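PDB 2EH6: acetylornithine aminotransferase from Aquifex aeolicus, which catalyses the pyridoxal-phosphate-dependent transfer of an amino group from N(2)-acetyl-L-ornithine to 2-oxoglutarate, a step in arginine biosynthesis. Local coordinates for residues K108-K113 against E172-I177; G19-D24 against K361-R366; N69-E74 against L276-G281; K313-G318 against G322-R327; T138-F143 against Q182-V187. All blocks are in the same frame, centred on the assembly; numbering follows the deposited sequence.

From the N terminus, residues 19-24 open the widest loop, which contact 2 closes only at 361-366, joining an N-terminal strand to the last helix. The other four contacts nest inside it. Contact 3 opens at 69-74 and closes at 276-281, pairing two helices and enclosing contacts 1 and 5. These two cross: 108-113 and 138-143 come first, then 172-177 and 182-187, tying a helix to the large-domain sheet (strands 87-92 to 154-157) and a loop to a loop beside the cofactor. Contact 4, in series after contact 3, is the local hairpin 313-318/322-327. It touches contact 5 through K315 NZ and G186 O, 2.7 Å apart, whereas contacts 1 and 2 lie on opposite sides of the chain's centre.

Contact 1 of 5, residues K108-K113 against E172-I177; sequences KYWRDK and ETAGII
The indole of W110 lays the pyrrole corner of its ring against A174, with CD1 3.5 Å from CB of A174. From the same corner NE1 donates a hydrogen bond of 2.9 Å to A174 O. Its N-H...O angle of 155° is fairly straight, and the donor sits in the carbonyl plane on a lone pair (C=O...N 117°), while the oxygen lies somewhat out of the indole plane. CG of W110 stands anti to the carbonyl carbon (chi1 -68°), which turns the ring off the helix toward the strand. This is the end of helix 95-112 packing on the large-domain sheet, strands 87-92 to 154-157, in the fold of the aspartate aminotransferase superfamily; strand 173-178 runs there between 119-123 and 208-212. One indole face is covered by Y109 CD2, 3.7 Å above the plane, and K117 makes a cation-pi contact with the ring. Flanking W110 in sequence, K108 and D112, a turn apart on the helix, form a salt bridge, NZ to OD2 3.1 Å, and both side chains also bond to S261.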
# COMPACT_ATOMS: atom_id res chain seq x y z
N LYS A 108 -20.18 2.00 4.07
CA LYS A 108 -20.51 3.06 5.02
C LYS A 108 -21.55 4.02 4.43
O LYS A 108 -22.40 4.54 5.15
CB LYS A 108 -19.27 3.83 5.45
CG LYS A 108 -19.57 4.85 6.53
CD LYS A 108 -18.33 5.32 7.24
CE LYS A 108 -18.69 6.29 8.35
NZ LYS A 108 -19.41 7.48 7.82
N TYR A 109 -21.47 4.23 3.12
CA TYR A 109 -22.41 5.11 2.44
C TYR A 109 -23.86 4.72 2.76
O TYR A 109 -24.66 5.56 3.19
CB TYR A 109 -22.20 5.03 0.93
CG TYR A 109 -23.23 5.77 0.12
CD1 TYR A 109 -23.31 7.16 0.16
CD2 TYR A 109 -24.13 5.09 -0.70
CE1 TYR A 109 -24.26 7.85 -0.60
CE2 TYR A 109 -25.08 5.77 -1.46
CZ TYR A 109 -25.14 7.15 -1.40
OH TYR A 109 -26.07 7.83 -2.15
N TRP A 110 -24.18 3.45 2.54
CA TRP A 110 -25.53 2.94 2.79
C TRP A 110 -25.88 2.92 4.27
O TRP A 110 -27.05 3.07 4.63
CB TRP A 110 -25.69 1.55 2.18
CG TRP A 110 -25.66 1.56 0.68
CD1 TRP A 110 -24.75 0.95 -0.12
CD2 TRP A 110 -26.57 2.24 -0.19
NE1 TRP A 110 -25.03 1.20 -1.45
CE2 TRP A 110 -26.15 1.99 -1.51
CE3 TRP A 110 -27.71 3.04 0.02
CZ2 TRP A 110 -26.82 2.51 -2.63
CZ3 TRP A 110 -28.38 3.56 -1.09
CH2 TRP A 110 -27.93 3.29 -2.40
N ARG A 111 -24.88 2.74 5.13
CA ARG A 111 -25.11 2.74 6.57
C ARG A 111 -25.49 4.14 7.02
O ARG A 111 -26.38 4.32 7.86
CB ARG A 111 -23.86 2.28 7.32
CG ARG A 111 -23.62 0.78 7.28
CD ARG A 111 -24.54 0.05 8.25
NE ARG A 111 -24.11 0.21 9.65
CZ ARG A 111 -23.12 -0.48 10.21
NH1 ARG A 111 -22.44 -1.38 9.50
NH2 ARG A 111 -22.81 -0.28 11.48
N ASP A 112 -24.83 5.15 6.46
CA ASP A 112 -25.16 6.53 6.81
C ASP A 112 -26.60 6.89 6.41
O ASP A 112 -27.23 7.77 6.97
CB ASP A 112 -24.19 7.47 6.08
CG ASP A 112 -22.78 7.30 6.63
OD1 ASP A 112 -22.65 7.05 7.83
OD2 ASP A 112 -21.83 7.46 5.87
N LYS A 113 -27.08 6.19 5.36
CA LYS A 113 -28.42 6.47 4.84
C LYS A 113 -29.50 5.64 5.52
O LYS A 113 -30.67 5.68 5.16
CB LYS A 113 -28.40 6.17 3.34
CG LYS A 113 -27.61 7.20 2.54
CD LYS A 113 -28.11 7.33 1.10
CE LYS A 113 -27.46 8.49 0.35
NZ LYS A 113 -27.55 9.71 1.16
N GLU A 172 -30.03 -6.14 -0.65
CA GLU A 172 -28.90 -5.97 0.27
C GLU A 172 -27.58 -5.72 -0.47
O GLU A 172 -26.50 -5.65 0.10
CB GLU A 172 -28.78 -7.23 1.14
CG GLU A 172 -29.90 -7.35 2.17
CD GLU A 172 -29.67 -8.58 3.03
OE1 GLU A 172 -28.66 -8.63 3.72
OE2 GLU A 172 -30.54 -9.45 3.04
N THR A 173 -27.70 -5.61 -1.81
CA THR A 173 -26.52 -5.32 -2.63
C THR A 173 -26.12 -3.85 -2.54
O THR A 173 -26.89 -2.95 -2.84
CB THR A 173 -26.84 -5.67 -4.08
OG1 THR A 173 -27.22 -7.04 -4.17
CG2 THR A 173 -25.60 -5.45 -4.96
N ALA A 174 -24.89 -3.60 -2.09
CA ALA A 174 -24.39 -2.24 -1.93
C ALA A 174 -23.82 -1.69 -3.22
O ALA A 174 -23.92 -0.49 -3.49
CB ALA A 174 -23.33 -2.20 -0.83
N GLY A 175 -23.22 -2.56 -4.02
CA GLY A 175 -22.64 -2.10 -5.27
C GLY A 175 -22.12 -3.19 -6.17
O GLY A 175 -22.03 -4.36 -5.79
N ILE A 176 -21.78 -2.78 -7.39
CA ILE A 176 -21.23 -3.68 -8.40
C ILE A 176 -19.82 -3.17 -8.73
O ILE A 176 -19.63 -1.97 -8.97
CB ILE A 176 -22.10 -3.66 -9.67
CG1 ILE A 176 -23.51 -4.17 -9.34
CG2 ILE A 176 -21.46 -4.53 -10.75
CD1 ILE A 176 -24.44 -4.25 -10.52
N ILE A 177 -18.85 -4.08 -8.72
CA ILE A 177 -17.45 -3.74 -8.99
C ILE A 177 -17.03 -4.34 -10.33
O ILE A 177 -17.20 -5.54 -10.56
CB ILE A 177 -16.52 -4.32 -7.90
CG1 ILE A 177 -17.00 -3.85 -6.52
CG2 ILE A 177 -15.09 -3.88 -8.14
CD1 ILE A 177 -16.29 -4.53 -5.37

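Contact 2 of 5, residues G19-D24 against K361-R366; sequences GVYLYD and KEHIDR
ND1 of H363 takes a weak hydrogen bond from the backbone N of Q360, and CG2 of V20 presses on the same imidazole at 3.7 Å from that ND1. The methyl is held over one ring face: it stands 3.8 Å from the centroid of the H363 ring and 22° off the normal, a CH-pi contact, although it is displaced toward the CE1 side, where V20 CG2 and H363 CE1 are 3.6 Å apart. Y21 meets the imidazole differently. Its ring turns an edge to the face of H363 in an offset edge-to-face pair, centroids 6.0 Å apart and planes at 88°, with Y21 OH 3.8 Å from H363 CD2. V20, just before strand 21-24, and Y21, its first residue, thus pack on the first turn of helix 361-374; the strand belongs to the mixed sheet that combines N-terminal strands (12-32) with C-terminal ones (313-353). An alanine at H363 would take away the imidazole and would probably leave V20 CG2 without its CH-pi partner and the Y21 edge without a face to meet, opening a gap between strand and helix. Next to H363 in the helix, I364 packs on V298, Y301 and F302 of helix 275-308, while D365 OD1 is hydrogen-bonded to Y301 OH.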
# COMPACT_ATOMS: atom_id res chain seq x y z
N GLY A 19 13.97 5.82 -21.40
CA GLY A 19 12.90 5.87 -22.38
C GLY A 19 12.05 4.62 -22.31
O GLY A 19 11.55 4.25 -21.25
N VAL A 20 11.89 3.95 -23.45
CA VAL A 20 11.10 2.73 -23.52
C VAL A 20 11.99 1.49 -23.48
O VAL A 20 11.55 0.38 -23.80
CB VAL A 20 10.24 2.69 -24.80
CG1 VAL A 20 9.18 3.79 -24.75
CG2 VAL A 20 11.12 2.88 -26.02
N TYR A 21 13.25 1.68 -23.08
CA TYR A 21 14.20 0.57 -23.00
C TYR A 21 14.68 0.29 -21.58
O TYR A 21 14.79 1.19 -20.76
CB TYR A 21 15.43 0.87 -23.87
CG TYR A 21 15.13 0.92 -25.35
CD1 TYR A 21 15.08 -0.25 -26.11
CD2 TYR A 21 14.84 2.13 -25.98
CE1 TYR A 21 14.74 -0.22 -27.46
CE2 TYR A 21 14.50 2.17 -27.33
CZ TYR A 21 14.45 1.00 -28.06
OH TYR A 21 14.08 1.04 -29.38
N LEU A 22 14.98 -0.98 -21.33
CA LEU A 22 15.50 -1.42 -20.04
C LEU A 22 16.81 -2.15 -20.31
O LEU A 22 16.99 -2.76 -21.37
CB LEU A 22 14.51 -2.37 -19.35
CG LEU A 22 13.37 -1.69 -18.58
CD1 LEU A 22 12.34 -2.72 -18.14
CD2 LEU A 22 13.94 -0.96 -17.38
N TYR A 23 17.73 -2.09 -19.35
CA TYR A 23 19.03 -2.75 -19.48
C TYR A 23 19.28 -3.64 -18.28
O TYR A 23 19.11 -3.20 -17.14
CB TYR A 23 20.14 -1.70 -19.59
CG TYR A 23 19.90 -0.73 -20.72
CD1 TYR A 23 18.99 0.33 -20.57
CD2 TYR A 23 20.50 -0.92 -21.96
CE1 TYR A 23 18.68 1.16 -21.64
CE2 TYR A 23 20.19 -0.09 -23.04
CZ TYR A 23 19.28 0.95 -22.87
OH TYR A 23 18.95 1.75 -23.94
N ASP A 24 19.67 -4.89 -18.52
CA ASP A 24 19.94 -5.80 -17.42
C ASP A 24 21.40 -5.75 -16.96
O ASP A 24 22.18 -4.95 -17.47
CB ASP A 24 19.54 -7.24 -17.79
CG ASP A 24 20.42 -7.85 -18.87
OD1 ASP A 24 21.50 -7.29 -19.17
OD2 ASP A 24 20.05 -8.92 -19.40
N LYS A 361 5.38 4.73 -33.22
CA LYS A 361 5.21 3.76 -34.29
C LYS A 361 6.46 2.98 -34.65
O LYS A 361 6.41 1.77 -34.86
CB LYS A 361 4.65 4.44 -35.54
CG LYS A 361 3.21 4.89 -35.38
CD LYS A 361 2.63 5.42 -36.68
CE LYS A 361 1.17 5.79 -36.50
NZ LYS A 361 0.55 6.25 -37.77
N GLU A 362 7.60 3.67 -34.71
CA GLU A 362 8.86 3.02 -35.03
C GLU A 362 9.14 1.90 -34.04
O GLU A 362 9.64 0.84 -34.40
CB GLU A 362 10.00 4.04 -34.98
CG GLU A 362 11.37 3.46 -35.28
CD GLU A 362 12.49 4.44 -34.96
OE1 GLU A 362 12.70 4.74 -33.77
OE2 GLU A 362 13.16 4.90 -35.91
N HIS A 363 8.81 2.15 -32.77
CA HIS A 363 9.00 1.17 -31.70
C HIS A 363 8.03 0.01 -31.87
O HIS A 363 8.38 -1.16 -31.68
CB HIS A 363 8.78 1.83 -30.34
CG HIS A 363 9.77 2.91 -30.03
ND1 HIS A 363 9.48 3.96 -29.19
CD2 HIS A 363 11.06 3.08 -30.41
CE1 HIS A 363 10.54 4.73 -29.06
NE2 HIS A 363 11.51 4.22 -29.80
N ILE A 364 6.79 0.34 -32.24
CA ILE A 364 5.77 -0.68 -32.45
C ILE A 364 6.25 -1.65 -33.53
O ILE A 364 6.13 -2.86 -33.39
CB ILE A 364 4.43 -0.04 -32.90
CG1 ILE A 364 3.87 0.86 -31.79
CG2 ILE A 364 3.43 -1.12 -33.27
CD1 ILE A 364 3.59 0.14 -30.47
N ASP A 365 6.80 -1.10 -34.62
CA ASP A 365 7.29 -1.94 -35.71
C ASP A 365 8.35 -2.91 -35.22
O ASP A 365 8.36 -4.08 -35.62
CB ASP A 365 7.87 -1.07 -36.83
CG ASP A 365 6.81 -0.23 -37.52
OD1 ASP A 365 5.64 -0.67 -37.56
OD2 ASP A 365 7.15 0.86 -38.03
N ARG A 366 9.23 -2.43 -34.37
CA ARG A 366 10.30 -3.24 -33.80
C ARG A 366 9.71 -4.44 -33.08
O ARG A 366 10.13 -5.58 -33.30
CB ARG A 366 11.12 -2.40 -32.82
CG ARG A 366 11.76 -1.17 -33.43
CD ARG A 366 13.08 -1.50 -34.08
NE ARG A 366 14.05 -1.99 -33.09
CZ ARG A 366 15.27 -2.41 -33.38
NH1 ARG A 366 15.70 -2.41 -34.64
NH2 ARG A 366 16.07 -2.84 -32.42

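Contact 3 of 5, residues N69-E74 against L276-G281; sequences NPWQEE and LACRAG
With chi1 of 41°, W71 carries CG between its backbone N and carbonyl carbon, while C278 sets SG anti to its own carbonyl carbon (chi1 -71°); together these rotations bring the indole edge against the thiol. W71 CD1 lies 3.7 Å from C278 SG, and the sulfur is 4.9 Å from the centroid of the five-membered ring at 82° from its normal, so the sulfur-aromatic contact is made at the ring edge. The helices come close here: W71 CB and C278 CB are 3.9 Å apart. Q72 adds its aliphatic part, with CG 3.9 Å from C278 SG. Its amide serves another purpose, NE2 donating to N65 OD1 and to G273 O. The indole is steadied from its own side by N69, whose CA lies 3.7 Å above one face and whose OD1 receives a weak hydrogen bond from W71 NE1 at 3.0 Å; NE1 makes a second weak bond to G273 O. Around this pair, L276 and A280 pack on helix 47-59, to which R279 is tied by a salt bridge with E55, and at the start of helix 70-81 W71 touches F14 of the second subunit and E73 bonds to T1 and Y2 of that same subunit.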
# COMPACT_ATOMS: atom_id res chain seq x y z
N ASN A 69 -1.83 18.75 3.49
CA ASN A 69 -0.98 18.29 2.40
C ASN A 69 -1.47 18.97 1.11
O ASN A 69 -2.21 18.37 0.33
CB ASN A 69 -1.07 16.77 2.23
CG ASN A 69 -0.30 16.01 3.31
OD1 ASN A 69 0.54 15.18 3.00
ND2 ASN A 69 -0.61 16.29 4.58
N PRO A 70 -1.06 20.23 0.89
CA PRO A 70 -1.46 21.00 -0.30
C PRO A 70 -1.25 20.27 -1.62
O PRO A 70 -2.01 20.45 -2.58
CB PRO A 70 -0.62 22.27 -0.19
CG PRO A 70 -0.46 22.43 1.30
CD PRO A 70 -0.15 21.02 1.74
N TRP A 71 -0.20 19.46 -1.69
CA TRP A 71 0.09 18.71 -2.91
C TRP A 71 -1.04 17.72 -3.20
O TRP A 71 -1.29 17.38 -4.36
CB TRP A 71 1.43 17.98 -2.76
CG TRP A 71 1.63 17.39 -1.42
CD1 TRP A 71 1.18 16.18 -0.98
CD2 TRP A 71 2.32 17.99 -0.31
NE1 TRP A 71 1.54 15.99 0.33
CE2 TRP A 71 2.24 17.09 0.77
CE3 TRP A 71 2.99 19.21 -0.13
CZ2 TRP A 71 2.81 17.36 2.02
CZ3 TRP A 71 3.56 19.48 1.11
CH2 TRP A 71 3.46 18.56 2.17
N GLN A 72 -1.71 17.25 -2.15
CA GLN A 72 -2.84 16.34 -2.34
C GLN A 72 -3.98 17.11 -3.01
O GLN A 72 -4.64 16.60 -3.93
CB GLN A 72 -3.32 15.77 -0.99
CG GLN A 72 -2.55 14.52 -0.53
CD GLN A 72 -2.96 14.04 0.86
OE1 GLN A 72 -4.15 13.94 1.18
NE2 GLN A 72 -1.98 13.72 1.69
N GLU A 73 -4.22 18.33 -2.56
CA GLU A 73 -5.28 19.17 -3.14
C GLU A 73 -5.04 19.37 -4.63
O GLU A 73 -5.95 19.19 -5.44
CB GLU A 73 -5.32 20.54 -2.47
CG GLU A 73 -5.93 20.57 -1.09
CD GLU A 73 -7.41 20.24 -1.09
OE1 GLU A 73 -8.06 20.34 -2.16
OE2 GLU A 73 -7.93 19.89 -0.01
N GLU A 74 -3.81 19.75 -4.99
CA GLU A 74 -3.47 20.00 -6.39
C GLU A 74 -3.69 18.81 -7.30
O GLU A 74 -4.25 18.95 -8.38
CB GLU A 74 -2.01 20.46 -6.52
CG GLU A 74 -1.46 20.23 -7.93
CD GLU A 74 -0.12 20.91 -8.19
OE1 GLU A 74 0.79 20.79 -7.34
OE2 GLU A 74 0.01 21.55 -9.26
N LEU A 276 6.00 13.07 -2.34
CA LEU A 276 6.75 12.45 -3.42
C LEU A 276 5.81 11.81 -4.44
O LEU A 276 5.95 11.99 -5.65
CB LEU A 276 7.72 11.40 -2.87
CG LEU A 276 8.74 10.86 -3.87
CD1 LEU A 276 9.68 11.98 -4.28
CD2 LEU A 276 9.52 9.71 -3.25
N ALA A 277 4.83 11.06 -3.93
CA ALA A 277 3.85 10.40 -4.79
C ALA A 277 3.01 11.43 -5.54
O ALA A 277 2.72 11.27 -6.73
CB ALA A 277 2.95 9.50 -3.94
N CYS A 278 2.61 12.48 -4.84
CA CYS A 278 1.80 13.51 -5.47
C CYS A 278 2.56 14.31 -6.52
O CYS A 278 1.98 14.74 -7.51
CB CYS A 278 1.21 14.44 -4.40
SG CYS A 278 -0.08 13.64 -3.38
N ARG A 279 3.85 14.51 -6.31
CA ARG A 279 4.65 15.25 -7.28
C ARG A 279 4.71 14.41 -8.56
O ARG A 279 4.62 14.93 -9.67
CB ARG A 279 6.06 15.49 -6.73
CG ARG A 279 6.96 16.40 -7.57
CD ARG A 279 6.52 17.87 -7.52
NE ARG A 279 7.44 18.73 -8.26
CZ ARG A 279 8.54 19.30 -7.75
NH1 ARG A 279 8.87 19.11 -6.48
NH2 ARG A 279 9.31 20.05 -8.52
N ALA A 280 4.85 13.10 -8.39
CA ALA A 280 4.91 12.19 -9.53
C ALA A 280 3.58 12.21 -10.27
O ALA A 280 3.54 12.36 -11.49
CB ALA A 280 5.23 10.78 -9.05
N GLY A 281 2.49 12.04 -9.52
CA GLY A 281 1.17 12.03 -10.12
C GLY A 281 0.85 13.31 -10.86
O GLY A 281 0.22 13.29 -11.91

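Contact 4 of 5, residues K313-G318 against G322-R327; sequences KVKGRG and GLELER
Strands 313-317 and 322-324 run antiparallel at 152°, their axes 4.7 Å apart at closest approach, with K313-E324 and K315-G322 as hydrogen-bonded pairs on either side of the non-hydrogen-bonded pair V314-L323. The K315-G322 pair is the more even: K315 N reaches G322 O at 2.8 Å, and G322 N reaches K315 O at the same 2.8 Å, though from above the carbonyl plane. At the other pair E324 N bonds to K313 O at 3.0 Å, while the return bond is long and weak. K315 and E324 stand on one face of the sheet, and their ends meet in a salt bridge, K315 NZ to E324 OE1, at 3.6 Å. A bend at chi3 (67°) brings the ammonium around, but its stronger partners are G186 O and N188 OD1. On the other face V314 CG2 lies 4.1 Å from L323 CD1, and V314 also packs on K303, L306 and K307 of helix 275-308. G316, with phi 107°, adopts a backbone shape that calls for glycine. The arrangement is a beta hairpin at the margin of the mixed sheet running from 12-18 to 313-317, with 313-317 outermost within the chain and 320-324 bonded onward to 350-353.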
# COMPACT_ATOMS: atom_id res chain seq x y z
N LYS A 313 -6.65 -13.90 -31.96
CA LYS A 313 -7.65 -12.86 -31.75
C LYS A 313 -7.04 -11.68 -30.99
O LYS A 313 -6.49 -11.85 -29.90
CB LYS A 313 -8.82 -13.44 -30.94
CG LYS A 313 -9.97 -12.48 -30.72
CD LYS A 313 -10.95 -13.05 -29.71
CE LYS A 313 -12.17 -12.15 -29.58
NZ LYS A 313 -11.78 -10.72 -29.38
N VAL A 314 -7.14 -10.49 -31.57
CA VAL A 314 -6.59 -9.29 -30.94
C VAL A 314 -7.66 -8.63 -30.08
O VAL A 314 -8.78 -8.39 -30.53
CB VAL A 314 -6.10 -8.29 -32.01
CG1 VAL A 314 -5.45 -7.09 -31.35
CG2 VAL A 314 -5.12 -8.98 -32.94
N LYS A 315 -7.30 -8.34 -28.83
CA LYS A 315 -8.23 -7.75 -27.88
C LYS A 315 -7.66 -6.47 -27.28
O LYS A 315 -6.46 -6.21 -27.39
CB LYS A 315 -8.50 -8.75 -26.75
CG LYS A 315 -8.84 -10.16 -27.25
CD LYS A 315 -8.67 -11.21 -26.16
CE LYS A 315 -9.68 -11.05 -25.04
NZ LYS A 315 -9.55 -12.14 -24.03
N GLY A 316 -8.53 -5.68 -26.67
CA GLY A 316 -8.06 -4.45 -26.05
C GLY A 316 -8.41 -3.16 -26.75
O GLY A 316 -9.04 -3.14 -27.81
N ARG A 317 -7.98 -2.06 -26.15
CA ARG A 317 -8.24 -0.73 -26.68
C ARG A 317 -7.04 0.16 -26.33
O ARG A 317 -6.41 -0.02 -25.29
CB ARG A 317 -9.52 -0.19 -26.04
CG ARG A 317 -9.98 1.15 -26.53
CD ARG A 317 -11.14 1.64 -25.67
NE ARG A 317 -12.34 0.82 -25.79
CZ ARG A 317 -13.27 0.98 -26.74
NH1 ARG A 317 -13.13 1.94 -27.65
NH2 ARG A 317 -14.33 0.19 -26.77
N GLY A 318 -6.74 1.12 -27.20
CA GLY A 318 -5.62 2.02 -26.96
C GLY A 318 -4.31 1.26 -26.87
O GLY A 318 -3.94 0.55 -27.81
N GLY A 322 -4.11 -7.23 -26.24
CA GLY A 322 -3.80 -8.62 -25.98
C GLY A 322 -3.95 -9.44 -27.24
O GLY A 322 -4.72 -9.11 -28.13
N LEU A 323 -3.18 -10.53 -27.31
CA LEU A 323 -3.23 -11.43 -28.45
C LEU A 323 -3.48 -12.81 -27.87
O LEU A 323 -2.61 -13.40 -27.23
CB LEU A 323 -1.90 -11.41 -29.21
CG LEU A 323 -1.76 -12.34 -30.43
CD1 LEU A 323 -2.84 -12.03 -31.46
CD2 LEU A 323 -0.38 -12.15 -31.04
N GLU A 324 -4.70 -13.32 -28.07
CA GLU A 324 -5.07 -14.63 -27.57
C GLU A 324 -4.56 -15.71 -28.52
O GLU A 324 -5.04 -15.83 -29.65
CB GLU A 324 -6.59 -14.72 -27.43
CG GLU A 324 -7.07 -15.99 -26.76
CD GLU A 324 -8.57 -16.01 -26.59
OE1 GLU A 324 -9.13 -15.04 -26.04
OE2 GLU A 324 -9.20 -17.01 -27.01
N LEU A 325 -3.59 -16.49 -28.05
CA LEU A 325 -3.01 -17.54 -28.87
C LEU A 325 -3.77 -18.85 -28.73
O LEU A 325 -4.64 -18.99 -27.88
CB LEU A 325 -1.54 -17.75 -28.48
CG LEU A 325 -0.65 -16.51 -28.53
CD1 LEU A 325 0.75 -16.87 -28.07
CD2 LEU A 325 -0.63 -15.94 -29.94
N GLU A 326 -3.42 -19.80 -29.59
CA GLU A 326 -4.06 -21.11 -29.59
C GLU A 326 -3.56 -21.94 -28.42
O GLU A 326 -4.30 -22.76 -27.86
CB GLU A 326 -3.75 -21.82 -30.91
CG GLU A 326 -4.48 -23.13 -31.10
CD GLU A 326 -4.22 -23.74 -32.47
OE1 GLU A 326 -4.53 -23.09 -33.49
OE2 GLU A 326 -3.69 -24.88 -32.53
N ARG A 327 -2.31 -21.72 -28.03
CA ARG A 327 -1.73 -22.47 -26.92
C ARG A 327 -1.10 -21.53 -25.89
O ARG A 327 -1.12 -20.31 -26.05
CB ARG A 327 -0.67 -23.45 -27.44
CG ARG A 327 0.62 -22.80 -27.92
CD ARG A 327 1.52 -23.81 -28.62
NE ARG A 327 2.89 -23.33 -28.73
CZ ARG A 327 3.73 -23.22 -27.71
NH1 ARG A 327 3.34 -23.56 -26.48
NH2 ARG A 327 4.97 -22.77 -27.90

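Contact 5 of 5, residues T138-F143 against Q182-V187; sequences TGQPKF and QGEGGV
Two loops beside the cofactor pocket meet here, one following helix 132-137 and the other linking the short strands 181-182 and 188-189. Q140 and E184 reach across from opposite directions, and Q140 NE2 donates to E184 OE1 at 2.7 Å with an N-H...O angle of 163°. The oxygen is approached nearly along its C-O axis and lies close to the amide plane; amide and carboxylate are 27° apart, nearly coplanar. Q140 NE2 also donates to S126 O, so two acceptors fix the rotation of the amide. E184 gets there by a bend at chi2 (-77°), and its other oxygen, OE2, stands 4.1 Å from F143 CZ at the edge of the phenyl ring. K142 CG lies over one face of that ring. A leucine at Q140 has no amide N-H to give E184 OE1 or S126 O, and the E184 carboxylate would probably be freer to turn. The loop carrying E184 is folded on itself, with G183 O accepting from G186 N at 3.0 Å and V187 N at 3.1 Å. F143 packs on R130, predicted to bind acetylornithine, and on G265 of the second subunit. The E184 side chain lies about 6 Å from the bound pyridoxal phosphate; its place probably matches the glutamate that lines the substrate side of the pocket in class-III relatives such as ornithine aminotransferase.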
# COMPACT_ATOMS: atom_id res chain seq x y z
N THR A 138 -12.06 -10.10 -5.97
CA THR A 138 -11.38 -10.78 -7.07
C THR A 138 -12.09 -12.11 -7.35
O THR A 138 -12.12 -13.00 -6.51
CB THR A 138 -9.90 -11.01 -6.71
OG1 THR A 138 -9.25 -9.74 -6.61
CG2 THR A 138 -9.20 -11.85 -7.75
N GLY A 139 -12.66 -12.22 -8.55
CA GLY A 139 -13.40 -13.41 -8.91
C GLY A 139 -12.59 -14.56 -9.46
O GLY A 139 -12.91 -15.11 -10.52
N GLN A 140 -11.53 -14.93 -8.75
CA GLN A 140 -10.68 -16.03 -9.18
C GLN A 140 -10.32 -16.86 -7.96
O GLN A 140 -9.35 -16.57 -7.26
CB GLN A 140 -9.42 -15.51 -9.87
CG GLN A 140 -9.72 -14.66 -11.10
CD GLN A 140 -8.48 -14.38 -11.93
OE1 GLN A 140 -7.83 -15.30 -12.42
NE2 GLN A 140 -8.15 -13.10 -12.09
N PRO A 141 -11.12 -17.90 -7.69
CA PRO A 141 -10.96 -18.82 -6.56
C PRO A 141 -9.54 -19.31 -6.30
O PRO A 141 -9.18 -19.59 -5.16
CB PRO A 141 -11.91 -19.96 -6.91
CG PRO A 141 -13.00 -19.26 -7.65
CD PRO A 141 -12.21 -18.35 -8.56
N LYS A 142 -8.73 -19.41 -7.35
CA LYS A 142 -7.36 -19.88 -7.17
C LYS A 142 -6.56 -18.96 -6.26
O LYS A 142 -5.65 -19.41 -5.57
CB LYS A 142 -6.65 -20.04 -8.52
CG LYS A 142 -6.40 -18.75 -9.28
CD LYS A 142 -5.63 -19.04 -10.56
CE LYS A 142 -5.32 -17.77 -11.34
NZ LYS A 142 -4.58 -18.07 -12.59
N PHE A 143 -6.91 -17.68 -6.24
CA PHE A 143 -6.22 -16.71 -5.39
C PHE A 143 -6.77 -16.71 -3.97
O PHE A 143 -6.17 -16.10 -3.07
CB PHE A 143 -6.35 -15.30 -5.98
CG PHE A 143 -5.64 -15.11 -7.29
CD1 PHE A 143 -4.31 -15.49 -7.43
CD2 PHE A 143 -6.29 -14.54 -8.38
CE1 PHE A 143 -3.63 -15.30 -8.64
CE2 PHE A 143 -5.63 -14.35 -9.59
CZ PHE A 143 -4.30 -14.73 -9.72
N GLN A 182 -10.79 -6.26 -18.43
CA GLN A 182 -10.08 -7.05 -17.42
C GLN A 182 -8.68 -7.38 -17.94
O GLN A 182 -8.52 -8.26 -18.78
CB GLN A 182 -10.84 -8.34 -17.13
CG GLN A 182 -12.29 -8.16 -16.71
CD GLN A 182 -12.96 -9.49 -16.39
OE1 GLN A 182 -12.90 -10.42 -17.18
NE2 GLN A 182 -13.59 -9.57 -15.22
N GLY A 183 -7.68 -6.69 -17.42
CA GLY A 183 -6.31 -6.92 -17.86
C GLY A 183 -5.72 -8.26 -17.46
O GLY A 183 -5.46 -9.11 -18.31
N GLU A 184 -5.51 -8.45 -16.16
CA GLU A 184 -4.93 -9.68 -15.65
C GLU A 184 -5.73 -10.90 -16.10
O GLU A 184 -5.16 -11.96 -16.36
CB GLU A 184 -4.85 -9.62 -14.12
CG GLU A 184 -4.00 -10.70 -13.44
CD GLU A 184 -4.69 -12.05 -13.37
OE1 GLU A 184 -5.93 -12.09 -13.20
OE2 GLU A 184 -3.99 -13.09 -13.46
N GLY A 185 -7.04 -10.73 -16.22
CA GLY A 185 -7.90 -11.83 -16.62
C GLY A 185 -7.85 -12.23 -18.09
O GLY A 185 -8.58 -13.13 -18.51
N GLY A 186 -7.01 -11.56 -18.87
CA GLY A 186 -6.90 -11.89 -20.28
C GLY A 186 -7.33 -10.79 -21.23
O GLY A 186 -7.68 -11.06 -22.38
N VAL A 187 -7.28 -9.55 -20.77
CA VAL A 187 -7.68 -8.40 -21.57
C VAL A 187 -9.08 -8.65 -22.11
O VAL A 187 -9.31 -8.61 -23.32
CB VAL A 187 -6.71 -8.16 -22.76
CG1 VAL A 187 -7.03 -6.83 -23.45
CG2 VAL A 187 -5.26 -8.17 -22.28